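Long-range contacts in prolyl-ACP dehydrogenase (Oscillatoria sp., PDB 4IRN), which is a flavoprotein with an acyl-CoA dehydrogenase fold that oxidises a prolyl group carried on an acyl carrier protein during anatoxin-a biosynthesis: residues S42-F47 with I101-Y106; Y185-Y190 with C254-A259; D62-D67 with N383-R388. One frame throughout, in Å; residues are numbered along the deposited sequence.

Contact 1. Residues S42-F47 with I101-Y106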
loop_
_atom_site.group_PDB
_atom_site.type_symbol
_atom_site.label_atom_id
_atom_site.label_comp_id
_atom_site.label_asym_id
_atom_site.label_seq_id
_atom_site.Cartn_x
_atom_site.Cartn_y
_atom_site.Cartn_z
ATOM N N SER A 42 17.442 -27.218 -22.366
ATOM C CA SER A 42 18.679 -26.671 -22.922
ATOM C C SER A 42 18.502 -25.845 -24.187
ATOM O O SER A 42 19.209 -24.854 -24.334
ATOM C CB SER A 42 19.701 -27.772 -23.146
ATOM O OG SER A 42 20.348 -28.019 -21.914
ATOM N N GLN A 43 17.546 -26.191 -25.060
ATOM C CA GLN A 43 17.341 -25.451 -26.299
ATOM C C GLN A 43 16.648 -24.104 -26.074
ATOM O O GLN A 43 16.972 -23.128 -26.739
ATOM C CB GLN A 43 16.644 -26.337 -27.331
ATOM C CG GLN A 43 17.547 -27.459 -27.874
ATOM C CD GLN A 43 18.020 -28.475 -26.839
ATOM O OE1 GLN A 43 17.321 -28.808 -25.880
ATOM N NE2 GLN A 43 19.235 -28.961 -26.981
ATOM N N GLN A 44 15.743 -24.050 -25.086
ATOM C CA GLN A 44 15.036 -22.847 -24.657
ATOM C C GLN A 44 16.008 -21.899 -23.934
ATOM O O GLN A 44 15.963 -20.693 -24.201
ATOM C CB GLN A 44 13.841 -23.214 -23.764
ATOM C CG GLN A 44 12.729 -23.911 -24.539
ATOM C CD GLN A 44 11.633 -24.430 -23.651
ATOM O OE1 GLN A 44 11.840 -25.321 -22.824
ATOM N NE2 GLN A 44 10.432 -23.907 -23.829
ATOM N N ILE A 45 16.905 -22.446 -23.043
ATOM C CA ILE A 45 17.938 -21.665 -22.334
ATOM C C ILE A 45 18.886 -21.044 -23.388
ATOM O O ILE A 45 19.143 -19.836 -23.344
ATOM C CB ILE A 45 18.763 -22.502 -21.299
ATOM C CG1 ILE A 45 17.905 -23.314 -20.291
ATOM C CG2 ILE A 45 19.869 -21.678 -20.612
ATOM C CD1 ILE A 45 17.170 -22.569 -19.196
ATOM N N GLN A 46 19.376 -21.879 -24.333
ATOM C CA GLN A 46 20.281 -21.476 -25.412
ATOM C C GLN A 46 19.688 -20.478 -26.377
ATOM O O GLN A 46 20.388 -19.562 -26.782
ATOM C CB GLN A 46 20.849 -22.679 -26.196
ATOM C CG GLN A 46 21.893 -23.559 -25.492
ATOM C CD GLN A 46 23.101 -22.807 -24.990
ATOM O OE1 GLN A 46 23.190 -22.431 -23.813
ATOM N NE2 GLN A 46 24.097 -22.667 -25.845
ATOM N N PHE A 47 18.414 -20.638 -26.762
ATOM C CA PHE A 47 17.754 -19.699 -27.681
ATOM C C PHE A 47 17.574 -18.322 -27.062
ATOM O O PHE A 47 17.830 -17.318 -27.731
ATOM C CB PHE A 47 16.430 -20.248 -28.249
ATOM C CG PHE A 47 15.760 -19.332 -29.251
ATOM C CD1 PHE A 47 16.387 -19.001 -30.445
ATOM C CD2 PHE A 47 14.502 -18.801 -29.000
ATOM C CE1 PHE A 47 15.778 -18.136 -31.360
ATOM C CE2 PHE A 47 13.885 -17.951 -29.926
ATOM C CZ PHE A 47 14.526 -17.628 -31.100
ATOM N N ILE A 101 4.288 -21.043 -27.897
ATOM C CA ILE A 101 4.035 -19.843 -27.089
ATOM C C ILE A 101 4.966 -19.705 -25.890
ATOM O O ILE A 101 5.521 -18.621 -25.682
ATOM C CB ILE A 101 2.540 -19.708 -26.692
ATOM C CG1 ILE A 101 1.582 -19.926 -27.896
ATOM C CG2 ILE A 101 2.266 -18.384 -25.993
ATOM C CD1 ILE A 101 1.778 -19.045 -29.174
ATOM N N LEU A 102 5.154 -20.795 -25.116
ATOM C CA LEU A 102 6.043 -20.788 -23.946
ATOM C C LEU A 102 7.487 -20.397 -24.297
ATOM O O LEU A 102 8.093 -19.612 -23.566
ATOM C CB LEU A 102 5.971 -22.105 -23.168
ATOM C CG LEU A 102 4.733 -22.245 -22.271
ATOM C CD1 LEU A 102 4.260 -23.692 -22.194
ATOM C CD2 LEU A 102 4.962 -21.629 -20.879
ATOM N N THR A 103 7.996 -20.874 -25.454
ATOM C CA THR A 103 9.325 -20.534 -25.966
ATOM C C THR A 103 9.325 -19.074 -26.423
ATOM O O THR A 103 10.281 -18.356 -26.133
ATOM C CB THR A 103 9.756 -21.513 -27.074
ATOM O OG1 THR A 103 9.692 -22.846 -26.568
ATOM C CG2 THR A 103 11.171 -21.238 -27.594
ATOM N N THR A 104 8.250 -18.640 -27.122
ATOM C CA THR A 104 8.068 -17.270 -27.624
ATOM C C THR A 104 8.119 -16.264 -26.455
ATOM O O THR A 104 8.860 -15.286 -26.542
ATOM C CB THR A 104 6.776 -17.164 -28.468
ATOM O OG1 THR A 104 6.712 -18.235 -29.407
ATOM C CG2 THR A 104 6.652 -15.844 -29.202
ATOM N N ALA A 105 7.385 -16.548 -25.353
ATOM C CA ALA A 105 7.330 -15.717 -24.147
ATOM C C ALA A 105 8.688 -15.648 -23.444
ATOM O O ALA A 105 9.107 -14.569 -23.021
ATOM C CB ALA A 105 6.262 -16.240 -23.193
ATOM N N TYR A 106 9.381 -16.799 -23.350
ATOM C CA TYR A 106 10.712 -16.919 -22.746
ATOM C C TYR A 106 11.750 -16.095 -23.533
ATOM O O TYR A 106 12.547 -15.376 -22.930
ATOM C CB TYR A 106 11.122 -18.399 -22.676
ATOM C CG TYR A 106 12.290 -18.694 -21.757
ATOM C CD1 TYR A 106 12.284 -18.276 -20.426
ATOM C CD2 TYR A 106 13.362 -19.473 -22.191
ATOM C CE1 TYR A 106 13.332 -18.597 -19.563
ATOM C CE2 TYR A 106 14.422 -19.789 -21.340
ATOM C CZ TYR A 106 14.399 -19.355 -20.027
ATOM O OH TYR A 106 15.441 -19.662 -19.189
#
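Gln44 reaches from the first turn of helix 42-58 to Thr103 and Tyr106 on helix 101-114, and its side chain can be followed atom by atom. Gln44 CB lies 4.1 Å from Tyr106 CD2. The next carbon, CG, stands beside the backbone N, and from there the chain runs extended toward the other helix, with CG and CD passing Thr103 OG1. At the tip, Gln44 NE2 donates a hydrogen bond to Thr103 OG1 at 3.0 Å. The bond is bent (142° at the hydrogen), and the acceptor lies 25° out of the amide plane. The same hydroxyl is also hydrogen-bonded to Asp100 OD1, so two partners fix its place.

Tyr106 makes the return reach. With its CG anti to the backbone N, the ring edge comes against the backbone of Gln44, Tyr106 CE2 lying 3.4 Å from Gln44 O. Beyond it, Tyr106 OH approaches Ile45 CD1 at 3.4 Å. Trp40 stacks on this ring and Arg48 makes a cation-pi contact with it. More loosely, Phe47 CD2 meets Thr103 CG2 at 4.4 Å.

The axes of the two segments come within 10.1 Å and cross at -32°, a fairly wide helix pair at the protein surface, joining two helices of the alpha-helical N-terminal domain of the acyl-CoA dehydrogenase fold.

Contact 2. Residues Y185-Y190 with C254-A259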
loop_
_atom_site.group_PDB
_atom_site.type_symbol
_atom_site.label_atom_id
_atom_site.label_comp_id
_atom_site.label_asym_id
_atom_site.label_seq_id
_atom_site.Cartn_x
_atom_site.Cartn_y
_atom_site.Cartn_z
ATOM N N TYR A 185 -16.920 -1.334 -49.290
ATOM C CA TYR A 185 -17.353 -0.684 -48.051
ATOM C C TYR A 185 -16.797 0.731 -47.987
ATOM O O TYR A 185 -15.636 0.950 -48.332
ATOM C CB TYR A 185 -16.886 -1.471 -46.813
ATOM C CG TYR A 185 -17.631 -2.758 -46.549
ATOM C CD1 TYR A 185 -17.187 -3.965 -47.079
ATOM C CD2 TYR A 185 -18.742 -2.782 -45.714
ATOM C CE1 TYR A 185 -17.842 -5.163 -46.801
ATOM C CE2 TYR A 185 -19.412 -3.974 -45.433
ATOM C CZ TYR A 185 -18.955 -5.163 -45.978
ATOM O OH TYR A 185 -19.598 -6.345 -45.712
ATOM N N ILE A 186 -17.617 1.686 -47.535
ATOM C CA ILE A 186 -17.217 3.082 -47.387
ATOM C C ILE A 186 -17.024 3.358 -45.899
ATOM O O ILE A 186 -17.994 3.343 -45.130
ATOM C CB ILE A 186 -18.221 4.074 -48.024
ATOM C CG1 ILE A 186 -18.832 3.632 -49.391
ATOM C CG2 ILE A 186 -17.734 5.526 -47.946
ATOM C CD1 ILE A 186 -17.994 3.320 -50.587
ATOM N N LEU A 187 -15.760 3.589 -45.498
ATOM C CA LEU A 187 -15.398 3.841 -44.104
ATOM C C LEU A 187 -15.207 5.315 -43.783
ATOM O O LEU A 187 -14.506 6.036 -44.505
ATOM C CB LEU A 187 -14.176 3.020 -43.683
ATOM C CG LEU A 187 -14.470 1.632 -43.123
ATOM C CD1 LEU A 187 -14.653 0.608 -44.238
ATOM C CD2 LEU A 187 -13.359 1.186 -42.196
ATOM N N ASN A 188 -15.853 5.757 -42.698
ATOM C CA ASN A 188 -15.801 7.129 -42.192
ATOM C C ASN A 188 -15.705 7.108 -40.667
ATOM O O ASN A 188 -16.456 6.381 -40.013
ATOM C CB ASN A 188 -17.030 7.925 -42.654
ATOM C CG ASN A 188 -16.943 8.397 -44.077
ATOM O OD1 ASN A 188 -16.305 9.409 -44.374
ATOM N ND2 ASN A 188 -17.587 7.674 -44.985
ATOM N N GLY A 189 -14.764 7.873 -40.127
ATOM C CA GLY A 189 -14.529 7.949 -38.688
ATOM C C GLY A 189 -13.194 8.541 -38.288
ATOM O O GLY A 189 -12.411 8.977 -39.139
ATOM N N TYR A 190 -12.935 8.570 -36.979
ATOM C CA TYR A 190 -11.692 9.106 -36.426
ATOM C C TYR A 190 -11.182 8.185 -35.335
ATOM O O TYR A 190 -11.941 7.792 -34.447
ATOM C CB TYR A 190 -11.894 10.556 -35.943
ATOM C CG TYR A 190 -10.842 11.132 -35.016
ATOM C CD1 TYR A 190 -9.526 11.314 -35.440
ATOM C CD2 TYR A 190 -11.186 11.609 -33.764
ATOM C CE1 TYR A 190 -8.565 11.897 -34.609
ATOM C CE2 TYR A 190 -10.249 12.232 -32.944
ATOM C CZ TYR A 190 -8.939 12.372 -33.370
ATOM O OH TYR A 190 -8.021 12.965 -32.540
ATOM N N CYS A 254 -13.171 6.260 -47.145
ATOM C CA CYS A 254 -12.135 5.279 -47.413
ATOM C C CYS A 254 -12.780 3.993 -47.949
ATOM O O CYS A 254 -13.541 3.338 -47.232
ATOM C CB CYS A 254 -11.336 5.027 -46.139
ATOM S SG CYS A 254 -9.659 4.427 -46.421
ATOM N N GLU A 255 -12.529 3.679 -49.238
ATOM C CA GLU A 255 -13.069 2.488 -49.891
ATOM C C GLU A 255 -12.201 1.258 -49.676
ATOM O O GLU A 255 -10.982 1.321 -49.854
ATOM C CB GLU A 255 -13.294 2.714 -51.391
ATOM C CG GLU A 255 -14.565 3.478 -51.709
ATOM C CD GLU A 255 -14.917 3.589 -53.177
ATOM O OE1 GLU A 255 -14.048 3.315 -54.040
ATOM O OE2 GLU A 255 -16.063 3.999 -53.464
ATOM N N VAL A 256 -12.848 0.135 -49.328
ATOM C CA VAL A 256 -12.201 -1.157 -49.110
ATOM C C VAL A 256 -13.074 -2.304 -49.658
ATOM O O VAL A 256 -14.295 -2.293 -49.488
ATOM C CB VAL A 256 -11.741 -1.356 -47.627
ATOM C CG1 VAL A 256 -12.921 -1.493 -46.660
ATOM C CG2 VAL A 256 -10.786 -2.527 -47.491
ATOM N N SER A 257 -12.443 -3.268 -50.342
ATOM C CA SER A 257 -13.118 -4.433 -50.908
ATOM C C SER A 257 -13.636 -5.365 -49.804
ATOM O O SER A 257 -13.037 -5.430 -48.728
ATOM C CB SER A 257 -12.154 -5.192 -51.816
ATOM O OG SER A 257 -12.737 -6.363 -52.367
ATOM N N ALA A 258 -14.721 -6.113 -50.088
ATOM C CA ALA A 258 -15.291 -7.088 -49.151
ATOM C C ALA A 258 -14.315 -8.253 -48.905
ATOM O O ALA A 258 -14.442 -8.968 -47.912
ATOM C CB ALA A 258 -16.611 -7.613 -49.675
ATOM N N ALA A 259 -13.326 -8.412 -49.802
ATOM C CA ALA A 259 -12.271 -9.418 -49.733
ATOM C C ALA A 259 -11.264 -9.081 -48.635
ATOM O O ALA A 259 -10.624 -9.988 -48.102
ATOM C CB ALA A 259 -11.555 -9.498 -51.066
#
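Four backbone hydrogen bonds join Tyr185 and Leu187 to Val256 and Cys254 in two reciprocal pairs. Tyr185 N donates to Val256 O at 2.8 Å and Val256 N returns to Tyr185 O at 3.1 Å; Leu187 N to Cys254 O is the straightest of the four, 168° at the hydrogen. Between these antiparallel hydrogen-bonded pairs sits the non-hydrogen-bonded pair Ile186-Glu255, where Glu255 CA directs its hydrogen at Tyr185 O.

Apolar contacts gather on the face carrying Tyr185, Leu187, Cys254 and Val256. Val256 CG1, set between its backbone N and carbonyl carbon (chi1 68°), meets Leu187 CD1 at 3.6 Å and Tyr185 CB at 4.0 Å. Phe221 and Ile223 of strand 218-224 pack against Leu187 and Val256. The Tyr185 ring turns its edge to Ala258, Tyr185 CE1 lying 4.0 Å from Ala258 CA, while its hydroxyl is hydrogen-bonded to Glu265 and Arg261.

On the other face, Ile186 and Glu255 run side by side, with Ile186 CD1 3.5 Å from Glu255 OE2, an oxygen that forms a salt bridge with Lys184.

Backbone bonds thus hold this middle-domain pair, leaving one face suited to burial against strand 218-224 and the other, its carboxylate met by Lys184, tolerant of solvent.

Contact 3. Residues D62-D67 with N383-R388; sequences DLIKND and NTELER
Asn383, in a 3-10 segment, touches Ile64 through its amide oxygen: Asn383 OD1 lies 3.7 Å from Ile64 CD1, the two side chains roughly perpendicular. Glu385 comes next, at the N-cap position of helix 386-395. Glu385 CG rests 4.0 Å from Ile64 CG1, and Glu385 OE2 lies at the edge of the Arg388 guanidinium, in plane, forming a long salt bridge of 3.6 Å to Arg388 NH2. The contact brings helix 63-69 of the N-terminal alpha-helical domain against the start of helix 386-395 in the C-terminal alpha-helical domain, two of the domains that make up the acyl-CoA dehydrogenase fold. Glu387 packs on Met239 of a second subunit.

Arg388 buries the largest area. Its chain leaves anti to the backbone N and bends at chi3 (65°), bringing the guanidinium against Leu63. Leu63 CB lies 3.7 Å above one face of the Arg388 guanidinium, displaced toward its rim, and Glu385 O 4.3 Å above the centre of the other. Leu63 CD1 is 3.5 Å from Arg388 NH2. Farther back, Asp67 OD1 meets the aliphatic Arg388 CD at 3.6 Å, the two chains running antiparallel alongside each other. Asp67 OD2 instead forms a salt bridge with Arg391.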
loop_
_atom_site.group_PDB
_atom_site.type_symbol
_atom_site.label_atom_id
_atom_site.label_comp_id
_atom_site.label_asym_id
_atom_site.label_seq_id
_atom_site.Cartn_x
_atom_site.Cartn_y
_atom_site.Cartn_z
ATOM N N ASP A 62 21.789 5.095 -29.762
ATOM C CA ASP A 62 22.046 6.281 -28.949
ATOM C C ASP A 62 20.717 6.600 -28.301
ATOM O O ASP A 62 20.004 7.515 -28.746
ATOM C CB ASP A 62 22.551 7.433 -29.828
ATOM C CG ASP A 62 23.051 8.669 -29.085
ATOM O OD1 ASP A 62 22.937 8.708 -27.834
ATOM O OD2 ASP A 62 23.526 9.616 -29.757
ATOM N N LEU A 63 20.340 5.773 -27.300
ATOM C CA LEU A 63 19.055 5.855 -26.613
ATOM C C LEU A 63 18.702 7.160 -25.935
ATOM O O LEU A 63 17.535 7.523 -25.933
ATOM C CB LEU A 63 18.790 4.674 -25.685
ATOM C CG LEU A 63 17.730 3.683 -26.138
ATOM C CD1 LEU A 63 17.437 2.720 -25.031
ATOM C CD2 LEU A 63 16.414 4.346 -26.547
ATOM N N ILE A 64 19.692 7.881 -25.365
ATOM C CA ILE A 64 19.436 9.175 -24.738
ATOM C C ILE A 64 18.956 10.156 -25.831
ATOM O O ILE A 64 17.952 10.844 -25.629
ATOM C CB ILE A 64 20.658 9.692 -23.916
ATOM C CG1 ILE A 64 20.963 8.755 -22.707
ATOM C CG2 ILE A 64 20.450 11.159 -23.466
ATOM C CD1 ILE A 64 22.338 8.867 -22.106
ATOM N N LYS A 65 19.616 10.130 -27.012
ATOM C CA LYS A 65 19.286 10.959 -28.172
ATOM C C LYS A 65 17.945 10.571 -28.822
ATOM O O LYS A 65 17.126 11.460 -29.071
ATOM C CB LYS A 65 20.423 10.919 -29.203
ATOM C CG LYS A 65 20.216 11.828 -30.400
ATOM C CD LYS A 65 21.112 11.446 -31.547
ATOM C CE LYS A 65 21.089 12.476 -32.633
ATOM N NZ LYS A 65 21.943 13.652 -32.299
ATOM N N ASN A 66 17.738 9.267 -29.127
ATOM C CA ASN A 66 16.503 8.751 -29.752
ATOM C C ASN A 66 15.254 9.051 -28.905
ATOM O O ASN A 66 14.204 9.407 -29.452
ATOM C CB ASN A 66 16.596 7.244 -30.017
ATOM C CG ASN A 66 17.387 6.845 -31.245
ATOM O OD1 ASN A 66 18.294 7.548 -31.703
ATOM N ND2 ASN A 66 17.079 5.669 -31.781
ATOM N N ASP A 67 15.387 8.925 -27.572
ATOM C CA ASP A 67 14.297 9.212 -26.655
ATOM C C ASP A 67 13.983 10.718 -26.650
ATOM O O ASP A 67 12.816 11.095 -26.775
ATOM C CB ASP A 67 14.631 8.709 -25.243
ATOM C CG ASP A 67 13.576 9.048 -24.213
ATOM O OD1 ASP A 67 12.573 8.308 -24.124
ATOM O OD2 ASP A 67 13.740 10.070 -23.514
ATOM N N ASN A 383 21.461 10.986 -17.994
ATOM C CA ASN A 383 22.551 10.101 -18.407
ATOM C C ASN A 383 22.623 8.738 -17.678
ATOM O O ASN A 383 23.313 7.840 -18.157
ATOM C CB ASN A 383 23.892 10.831 -18.369
ATOM C CG ASN A 383 24.083 11.879 -19.442
ATOM O OD1 ASN A 383 23.280 12.029 -20.372
ATOM N ND2 ASN A 383 25.190 12.610 -19.348
ATOM N N THR A 384 21.898 8.577 -16.553
ATOM C CA THR A 384 21.823 7.333 -15.769
ATOM C C THR A 384 20.871 6.306 -16.443
ATOM O O THR A 384 21.060 5.105 -16.292
ATOM C CB THR A 384 21.498 7.664 -14.295
ATOM O OG1 THR A 384 22.443 8.614 -13.813
ATOM C CG2 THR A 384 21.547 6.447 -13.381
ATOM N N GLU A 385 19.867 6.813 -17.193
ATOM C CA GLU A 385 18.870 6.095 -18.004
ATOM C C GLU A 385 17.757 5.374 -17.243
ATOM O O GLU A 385 16.857 4.819 -17.883
ATOM C CB GLU A 385 19.509 5.173 -19.066
ATOM C CG GLU A 385 20.485 5.863 -20.019
ATOM C CD GLU A 385 21.551 4.958 -20.595
ATOM O OE1 GLU A 385 22.346 4.401 -19.800
ATOM O OE2 GLU A 385 21.648 4.873 -21.839
ATOM N N LEU A 386 17.788 5.398 -15.891
ATOM C CA LEU A 386 16.755 4.753 -15.064
ATOM C C LEU A 386 15.444 5.523 -15.131
ATOM O O LEU A 386 14.368 4.936 -14.990
ATOM C CB LEU A 386 17.219 4.603 -13.602
ATOM C CG LEU A 386 18.385 3.658 -13.340
ATOM C CD1 LEU A 386 18.911 3.850 -11.965
ATOM C CD2 LEU A 386 17.998 2.208 -13.555
ATOM N N GLU A 387 15.553 6.860 -15.340
ATOM C CA GLU A 387 14.423 7.774 -15.432
ATOM C C GLU A 387 13.548 7.446 -16.658
ATOM O O GLU A 387 12.323 7.391 -16.536
ATOM C CB GLU A 387 14.898 9.249 -15.392
ATOM C CG GLU A 387 15.731 9.739 -16.574
ATOM C CD GLU A 387 14.982 10.587 -17.588
ATOM O OE1 GLU A 387 13.873 11.067 -17.257
ATOM O OE2 GLU A 387 15.499 10.777 -18.712
ATOM N N ARG A 388 14.186 7.165 -17.823
ATOM C CA ARG A 388 13.517 6.797 -19.071
ATOM C C ARG A 388 12.719 5.496 -18.861
ATOM O O ARG A 388 11.573 5.406 -19.313
ATOM C CB ARG A 388 14.540 6.628 -20.198
ATOM C CG ARG A 388 13.936 6.171 -21.529
ATOM C CD ARG A 388 14.949 6.060 -22.655
ATOM N NE ARG A 388 15.962 5.026 -22.415
ATOM C CZ ARG A 388 17.252 5.275 -22.212
ATOM N NH1 ARG A 388 17.704 6.521 -22.224
ATOM N NH2 ARG A 388 18.100 4.278 -22.010
#

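Overall arrangement
The three contacts are separate in space. Contact 1 lies about 24 Å from contact 2 and 19 Å from contact 3, nearest atoms in each case, while contacts 2 and 3 are about 22 Å apart by the same measure. Contacts 1 and 2 sit on opposite sides of the chain's centre and follow in series. Contacts 1 and 3 alternate along the chain, because 62-67 lies between 42-47 and 101-106 while 383-388 comes after both; both segments of contact 2 fall between 62-67 and 383-388. Contacts 1 and 3 lie away from the FAD-binding residues, yet the side chains of Leu187 and Asp67 are about 13 and 12 Å from a bound FAD, not necessarily the same one.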